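Local coordinates for SusD superfamily protein (Bacteroides vulgatus ATCC 8482, PDB 3JQ0), which is a SusD-family outer-membrane protein that probably binds glycans or related nutrients at the cell surface, although its ligand is not known, at residues K77-N80 against Q81-M85; Y276-E279 against N280-F284; V389-A393 against Y394-Y398. All blocks are in the same frame, centred on the assembly; numbering follows the deposited sequence. Where two conformers were deposited one is given.

Interaction 1 (K77-N80 against Q81-M85); sequences KIIN and QINQM
Ile82 N donates to Ile78 O and Asn83 N to Ile79 O, the i to i+4 bonds of a regular alpha helix, and Gln84 N to Asn80 O continues them. The first bond of the run, from Gln81 N to Lys77 O, is weak at 3.4 Å. A water supplements it: it donates to Lys77 O and accepts from Gln81 NE2. The side chain of Gln81 is bent at chi2 (-60°), which folds its amide back toward that water. In the conformer given for Asn80, a second water bridges one turn further on, donating to Asn80 OD1 at 2.6 Å and to Gln84 OE1 at 2.8 Å. The buried side holds the isoleucines. Ile78 CG2 meets Ile82 CD1 at 4.0 Å, one turn apart. Ile79 and Asn83 run side by side, pointing the same way, with Ile79 CG2 3.7 Å from Asn83 ND2. The buried amide of Asn83 is satisfied on both ends: OD1 accepts from Arg111, and ND2 donates to the carbonyls of Tyr128 and Asp130. A leucine here would probably leave those two carbonyls and the Arg111 guanidinium without these buried partners. Asn83 thus ties the Tyr128 to Asp130 region to this helix, and Asn80 ND2, in the same conformer, adds a bond to Thr132. Helix 75-91 packs against two others within the mainly helical SusD fold. Ile78 and Ile82 pack on Leu114 of helix 97-122, and Ile79 on Tyr115. Gln81, Gln84 and Met85 touch Phe15 of helix 9-25.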
loop_
_atom_site.group_PDB
_atom_site.type_symbol
_atom_site.label_atom_id
_atom_site.label_comp_id
_atom_site.label_asym_id
_atom_site.label_seq_id
_atom_site.Cartn_x
_atom_site.Cartn_y
_atom_site.Cartn_z
ATOM N N LYS A 77 -17.232 -6.343 -9.945
ATOM C CA LYS A 77 -18.257 -7.185 -9.285
ATOM C C LYS A 77 -18.321 -6.836 -7.790
ATOM O O LYS A 77 -19.351 -7.060 -7.174
ATOM C CB LYS A 77 -18.130 -8.666 -9.579
ATOM C CG LYS A 77 -16.914 -9.323 -9.001
ATOM C CD LYS A 77 -17.034 -10.830 -9.317
ATOM C CE LYS A 77 -15.835 -11.693 -9.055
ATOM N NZ LYS A 77 -15.508 -11.671 -7.621
ATOM N N ILE A 78 -17.240 -6.254 -7.201
ATOM C CA ILE A 78 -17.347 -5.703 -5.842
ATOM C C ILE A 78 -18.220 -4.471 -5.823
ATOM O O ILE A 78 -19.113 -4.335 -5.001
ATOM C CB ILE A 78 -15.960 -5.377 -5.198
ATOM C CG1 ILE A 78 -14.935 -6.503 -5.443
ATOM C CG2 ILE A 78 -16.104 -5.005 -3.756
ATOM C CD1 ILE A 78 -13.554 -6.199 -4.938
ATOM N N ILE A 79 -17.959 -3.584 -6.764
ATOM C CA ILE A 79 -18.737 -2.358 -6.914
ATOM C C ILE A 79 -20.235 -2.687 -7.034
ATOM O O ILE A 79 -21.083 -2.045 -6.398
ATOM C CB ILE A 79 -18.192 -1.498 -8.085
ATOM C CG1 ILE A 79 -16.812 -0.933 -7.706
ATOM C CG2 ILE A 79 -19.159 -0.358 -8.445
ATOM C CD1 ILE A 79 -16.014 -0.404 -8.902
ATOM N N ASN A 80 -20.568 -3.696 -7.837
ATOM C CA ASN A 80 -21.963 -4.134 -7.993
ATOM C C ASN A 80 -22.574 -4.450 -6.641
ATOM O O ASN A 80 -23.687 -4.001 -6.318
ATOM C CB ASN A 80 -21.996 -5.355 -8.920
ATOM C CG ASN A 80 -23.421 -5.850 -9.286
ATOM O OD1 ASN A 80 -24.440 -5.558 -8.635
ATOM N ND2 ASN A 80 -23.454 -6.667 -10.339
ATOM N N GLN A 81 -21.867 -5.246 -5.829
ATOM C CA GLN A 81 -22.399 -5.586 -4.514
ATOM C C GLN A 81 -22.506 -4.375 -3.582
ATOM O O GLN A 81 -23.448 -4.254 -2.824
ATOM C CB GLN A 81 -21.558 -6.716 -3.864
ATOM C CG GLN A 81 -21.488 -8.019 -4.712
ATOM C CD GLN A 81 -22.797 -8.606 -4.968
ATOM O OE1 GLN A 81 -23.518 -8.897 -4.024
ATOM N NE2 GLN A 81 -23.132 -8.829 -6.256
ATOM N N ILE A 82 -21.523 -3.469 -3.611
ATOM C CA ILE A 82 -21.586 -2.257 -2.808
ATOM C C ILE A 82 -22.844 -1.468 -3.206
ATOM O O ILE A 82 -23.552 -0.909 -2.356
ATOM C CB ILE A 82 -20.307 -1.392 -2.967
ATOM C CG1 ILE A 82 -19.065 -2.118 -2.422
ATOM C CG2 ILE A 82 -20.513 -0.052 -2.277
ATOM C CD1 ILE A 82 -17.737 -1.486 -2.836
ATOM N N ASN A 83 -23.064 -1.343 -4.511
ATOM C CA ASN A 83 -24.235 -0.608 -4.996
ATOM C C ASN A 83 -25.551 -1.175 -4.469
ATOM O O ASN A 83 -26.467 -0.443 -4.071
ATOM C CB ASN A 83 -24.247 -0.589 -6.510
ATOM C CG ASN A 83 -23.077 0.209 -7.113
ATOM O OD1 ASN A 83 -22.419 1.005 -6.442
ATOM N ND2 ASN A 83 -22.819 -0.008 -8.388
ATOM N N GLN A 84 -25.633 -2.492 -4.409
ATOM C CA GLN A 84 -26.756 -3.160 -3.765
ATOM C C GLN A 84 -26.884 -2.809 -2.277
ATOM O O GLN A 84 -27.975 -2.456 -1.817
ATOM C CB GLN A 84 -26.613 -4.662 -3.958
ATOM C CG GLN A 84 -27.736 -5.481 -3.360
ATOM C CD GLN A 84 -27.626 -6.960 -3.629
ATOM O OE1 GLN A 84 -26.687 -7.424 -4.290
ATOM N NE2 GLN A 84 -28.571 -7.715 -3.089
HETATM N N MSE A 85 -25.773 -2.876 -1.531
HETATM C CA MSE A 85 -25.825 -2.488 -0.134
HETATM C C MSE A 85 -26.322 -1.060 0.031
HETATM O O MSE A 85 -27.118 -0.768 0.924
HETATM C CB MSE A 85 -24.438 -2.638 0.520
HETATM C CG MSE A 85 -24.368 -2.330 1.982
HETATM SE SE MSE A 85 -25.268 -3.692 3.023
HETATM C CE MSE A 85 -24.917 -2.940 4.803
HETATM O O HOH W 1 -21.117 -8.931 -8.110
HETATM O O HOH W 2 -25.895 -6.993 -6.979
#

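Interaction 2 (Y276-E279 against N280-F284)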
loop_
_atom_site.group_PDB
_atom_site.type_symbol
_atom_site.label_atom_id
_atom_site.label_comp_id
_atom_site.label_asym_id
_atom_site.label_seq_id
_atom_site.Cartn_x
_atom_site.Cartn_y
_atom_site.Cartn_z
ATOM N N TYR A 276 22.047 -20.675 1.890
ATOM C CA TYR A 276 22.421 -19.330 2.394
ATOM C C TYR A 276 23.044 -19.403 3.801
ATOM O O TYR A 276 22.962 -20.425 4.493
ATOM C CB TYR A 276 21.208 -18.421 2.415
ATOM C CG TYR A 276 20.482 -18.251 1.091
ATOM C CD1 TYR A 276 21.114 -18.400 -0.131
ATOM C CD2 TYR A 276 19.155 -17.933 1.091
ATOM C CE1 TYR A 276 20.404 -18.235 -1.328
ATOM C CE2 TYR A 276 18.426 -17.754 -0.085
ATOM C CZ TYR A 276 19.068 -17.897 -1.288
ATOM O OH TYR A 276 18.402 -17.766 -2.479
ATOM N N CYS A 277 23.638 -18.312 4.194
ATOM C CA CYS A 277 24.170 -18.139 5.523
ATOM C C CYS A 277 23.943 -16.681 5.932
ATOM O O CYS A 277 23.548 -15.822 5.130
ATOM C CB CYS A 277 25.649 -18.515 5.612
ATOM S SG CYS A 277 26.769 -17.462 4.689
ATOM N N ASP A 278 24.278 -16.411 7.182
ATOM C CA ASP A 278 24.173 -15.051 7.724
ATOM C C ASP A 278 25.522 -14.305 7.554
ATOM O O ASP A 278 26.463 -14.788 6.932
ATOM C CB ASP A 278 23.658 -15.110 9.178
ATOM C CG ASP A 278 24.664 -15.718 10.145
ATOM O OD1 ASP A 278 25.892 -15.755 9.866
ATOM O OD2 ASP A 278 24.185 -16.118 11.229
ATOM N N GLU A 279 25.600 -13.084 8.098
ATOM C CA GLU A 279 26.756 -12.231 7.835
ATOM C C GLU A 279 28.027 -12.781 8.475
ATOM O O GLU A 279 29.122 -12.383 8.138
ATOM C CB GLU A 279 26.501 -10.807 8.300
ATOM C CG GLU A 279 26.505 -10.599 9.811
ATOM C CD GLU A 279 26.323 -9.176 10.268
ATOM O OE1 GLU A 279 26.197 -8.278 9.426
ATOM O OE2 GLU A 279 26.300 -8.962 11.500
ATOM N N ASN A 280 27.860 -13.667 9.458
ATOM C CA ASN A 280 28.986 -14.315 10.134
ATOM C C ASN A 280 29.424 -15.597 9.429
ATOM O O ASN A 280 30.334 -16.249 9.908
ATOM C CB ASN A 280 28.602 -14.642 11.578
ATOM C CG ASN A 280 28.278 -13.456 12.413
ATOM O OD1 ASN A 280 27.234 -13.475 13.166
ATOM N ND2 ASN A 280 29.055 -12.452 12.366
ATOM N N GLY A 281 28.724 -16.020 8.378
ATOM C CA GLY A 281 29.011 -17.253 7.694
ATOM C C GLY A 281 28.308 -18.467 8.260
ATOM O O GLY A 281 28.675 -19.586 7.899
ATOM N N ASN A 282 27.311 -18.274 9.126
ATOM C CA ASN A 282 26.655 -19.368 9.838
ATOM C C ASN A 282 25.282 -19.677 9.243
ATOM O O ASN A 282 24.573 -18.833 8.714
ATOM C CB ASN A 282 26.552 -19.019 11.333
ATOM C CG ASN A 282 27.908 -18.740 11.936
ATOM O OD1 ASN A 282 28.892 -19.405 11.590
ATOM N ND2 ASN A 282 28.000 -17.749 12.813
ATOM N N SER A 283 24.930 -20.936 9.306
ATOM C CA SER A 283 23.673 -21.455 8.777
ATOM C C SER A 283 22.457 -20.920 9.510
ATOM O O SER A 283 22.528 -20.569 10.684
ATOM C CB SER A 283 23.715 -22.995 8.856
ATOM O OG SER A 283 22.478 -23.587 8.458
ATOM N N PHE A 284 21.332 -20.884 8.793
ATOM C CA PHE A 284 20.040 -20.593 9.385
ATOM C C PHE A 284 19.371 -21.799 10.004
ATOM O O PHE A 284 18.327 -21.653 10.624
ATOM C CB PHE A 284 19.133 -19.946 8.330
ATOM C CG PHE A 284 19.619 -18.599 7.852
ATOM C CD1 PHE A 284 19.592 -17.485 8.675
ATOM C CD2 PHE A 284 20.085 -18.431 6.584
ATOM C CE1 PHE A 284 20.037 -16.276 8.273
ATOM C CE2 PHE A 284 20.576 -17.189 6.149
ATOM C CZ PHE A 284 20.547 -16.107 7.015
HETATM O O HOH W 3 21.488 -21.991 6.140
#
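Asp278 OD1 takes two backbone N-H groups, Asn280 N at 2.9 Å and Asn282 N at 3.0 Å. They reach it from opposite faces of the carboxylate plane. The Asn282 bond is nearly straight (163°) and the Asn280 bond is more bent (132°). With chi1 at 69°, the Asp278 carboxylate sits between its own backbone N and carbonyl carbon, and this turns OD1 in over the following residues. The backbone closes the same loop. Gly281 N donates to Asp278 O at 3.0 Å, and Asp278 N donates to Asn282 O at 2.9 Å. Asp278 to Gly281 form a type I beta turn. The bond from Asn280 N to Asp278 OD1 makes an Asx turn within it, and the bond from Asn282 N carries the aspartate's grip past the turn. Gly281 has positive phi, and a CB at these backbone angles would collide with the carbonyl O of Asn280. The tight side continues at Phe284. Phe284 CE2 lies 3.4 Å from Cys277 C, and Tyr276 CB meets the ring at its edge. Met272 of helix 269-275 and Lys321 of strand 320-326 also touch this ring. Cys277 pairs by backbone bonds with Tyr324 of that strand. The other side is looser. Glu279 and Asn280 are exposed and lie side by side, pointing the same way. Asn282 and Ser283 are exposed as well. A bound glycerol, probably from the crystallisation liquor, lies about 4 Å from the Glu279 side chain.

Interaction 3 (V389-A393 against Y394-Y398)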
loop_
_atom_site.group_PDB
_atom_site.type_symbol
_atom_site.label_atom_id
_atom_site.label_comp_id
_atom_site.label_asym_id
_atom_site.label_seq_id
_atom_site.Cartn_x
_atom_site.Cartn_y
_atom_site.Cartn_z
ATOM N N VAL A 389 7.792 10.543 12.402
ATOM C CA VAL A 389 8.010 9.273 11.748
ATOM C C VAL A 389 9.469 8.816 11.916
ATOM O O VAL A 389 9.760 7.643 12.245
ATOM C CB VAL A 389 7.532 9.269 10.311
ATOM C CG1 VAL A 389 7.872 7.949 9.620
ATOM C CG2 VAL A 389 6.049 9.536 10.247
ATOM N N ARG A 390 10.427 9.719 11.697
ATOM C CA ARG A 390 11.831 9.368 11.888
ATOM C C ARG A 390 12.169 9.000 13.318
ATOM O O ARG A 390 12.890 8.040 13.564
ATOM C CB ARG A 390 12.762 10.490 11.400
ATOM C CG ARG A 390 12.712 10.738 9.918
ATOM C CD ARG A 390 13.708 11.763 9.442
ATOM N NE ARG A 390 13.656 11.881 7.995
ATOM C CZ ARG A 390 14.470 12.627 7.275
ATOM N NH1 ARG A 390 15.432 13.327 7.866
ATOM N NH2 ARG A 390 14.293 12.770 5.987
ATOM N N GLU A 391 11.633 9.761 14.278
ATOM C CA GLU A 391 11.938 9.474 15.671
ATOM C C GLU A 391 11.483 8.055 16.017
ATOM O O GLU A 391 12.145 7.322 16.747
ATOM C CB GLU A 391 11.294 10.510 16.592
ATOM C CG GLU A 391 11.577 10.227 18.044
ATOM C CD GLU A 391 11.136 11.339 19.012
ATOM O OE1 GLU A 391 10.809 12.443 18.550
ATOM O OE2 GLU A 391 11.173 11.118 20.242
ATOM N N ARG A 392 10.314 7.640 15.497
ATOM C CA ARG A 392 9.821 6.285 15.742
ATOM C C ARG A 392 10.756 5.253 15.103
ATOM O O ARG A 392 10.974 4.187 15.673
ATOM C CB ARG A 392 8.394 6.162 15.277
ATOM C CG ARG A 392 7.729 4.812 15.663
ATOM C CD ARG A 392 7.836 3.693 14.609
ATOM N NE ARG A 392 7.162 3.983 13.357
ATOM C CZ ARG A 392 5.841 3.968 13.207
ATOM N NH1 ARG A 392 5.042 3.676 14.225
ATOM N NH2 ARG A 392 5.312 4.251 12.041
ATOM N N ALA A 393 11.261 5.523 13.919
ATOM C CA ALA A 393 12.129 4.610 13.156
ATOM C C ALA A 393 13.462 4.383 13.854
ATOM O O ALA A 393 13.952 3.244 13.891
ATOM C CB ALA A 393 12.364 5.125 11.735
ATOM N N TYR A 394 14.115 5.443 14.325
ATOM C CA TYR A 394 15.404 5.311 15.008
ATOM C C TYR A 394 15.258 5.019 16.507
ATOM O O TYR A 394 16.198 4.567 17.160
ATOM C CB TYR A 394 16.225 6.581 14.821
ATOM C CG TYR A 394 16.645 6.881 13.405
ATOM C CD1 TYR A 394 17.764 6.305 12.820
ATOM C CD2 TYR A 394 15.894 7.742 12.606
ATOM C CE1 TYR A 394 18.132 6.594 11.514
ATOM C CE2 TYR A 394 16.258 8.028 11.300
ATOM C CZ TYR A 394 17.365 7.444 10.745
ATOM O OH TYR A 394 17.779 7.726 9.458
ATOM N N GLY A 395 14.088 5.345 17.048
ATOM C CA GLY A 395 13.829 5.359 18.494
ATOM C C GLY A 395 14.257 6.675 19.097
ATOM O O GLY A 395 15.263 7.254 18.683
ATOM N N SER A 396 13.525 7.118 20.102
ATOM C CA SER A 396 13.816 8.397 20.686
ATOM C C SER A 396 15.253 8.545 21.178
ATOM O O SER A 396 15.841 9.630 21.053
ATOM C CB SER A 396 12.854 8.687 21.868
ATOM O OG SER A 396 11.529 8.778 21.407
ATOM N N LYS A 397 15.810 7.530 21.818
ATOM C CA LYS A 397 17.138 7.668 22.372
ATOM C C LYS A 397 18.165 8.019 21.280
ATOM O O LYS A 397 18.902 9.011 21.382
ATOM C CB LYS A 397 17.556 6.402 23.129
ATOM C CG LYS A 397 18.892 6.515 23.814
ATOM C CD LYS A 397 19.308 5.232 24.513
ATOM C CE LYS A 397 20.662 5.318 25.195
ATOM N NZ LYS A 397 20.313 5.980 26.474
ATOM N N TYR A 398 18.234 7.212 20.246
ATOM C CA TYR A 398 19.170 7.440 19.181
ATOM C C TYR A 398 18.830 8.699 18.426
ATOM O O TYR A 398 19.709 9.485 18.083
ATOM C CB TYR A 398 19.182 6.238 18.246
ATOM C CG TYR A 398 20.232 6.315 17.189
ATOM C CD1 TYR A 398 20.013 6.978 15.995
ATOM C CD2 TYR A 398 21.479 5.750 17.389
ATOM C CE1 TYR A 398 21.028 7.088 15.037
ATOM C CE2 TYR A 398 22.491 5.823 16.436
ATOM C CZ TYR A 398 22.262 6.491 15.272
ATOM O OH TYR A 398 23.264 6.583 14.342
#
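Helix 383-394 ends where Tyr394 passes the chain to Gly395, which is both the first residue beyond it and the N-cap of helix 396-401. The contact is therefore a tight helix-to-helix junction. Tyr394 N closes the first helix with a nearly straight bond to Arg390 O, 3.0 Å long. Gly395 N lies 2.8 Å from Glu391 O, but this bond is strongly bent (122°) and weak. Gly395 has a positive phi of 85°, a value that favours glycine, and this breaks the helix and turns the chain away. One side chain of each helix then meets across the break. Glu391 OE2 accepts from Ser396 OG at 2.6 Å, using the lone pair that faces away from its other oxygen. The glutamate reaches this far because CG is anti to its backbone N (chi1 179°) and the chain stays extended beyond CG. Glu391 CG also lies 3.9 Å from Ser396 CA. This pair is on the outer side of the junction, where Ser396 is exposed. The inner side is formed by Tyr394. Its ring sits beside the end of the first helix, with Arg390 O near the ring plane and 3.2 Å from Tyr394 CD2. Arg390 itself points into the protein, where it forms salt bridges with Glu437 of helix 430-441 and with Asp426. Arg392 forms others with Glu242 and Glu441. Ala393 packs on Arg315 of helix 315-319 and bonds Thr314 through its backbone. Val389 touches Leu368 and Leu369 of helix 364-377 and Glu437 and Glu441 of helix 430-441, so the last turns of helix 383-394 lie among three other helices.

The three contacts are local and follow one another along the chain without touching. Interaction 1 lies across the chain's centre from the other two, with its centre 51 Å from that of interaction 2 and 43 Å from that of interaction 3. Interactions 2 and 3 lie closer together; their centres are 29 Å apart and their nearest atoms about 16 Å. Two contacts concern helices: interaction 1 lies within one, and interaction 3 joins two. Interaction 2 is a loop turn beside strand 320-326. The glycerol near interaction 2 is probably a crystallisation additive and does not identify a binding site; nothing known places any of the three contacts at one.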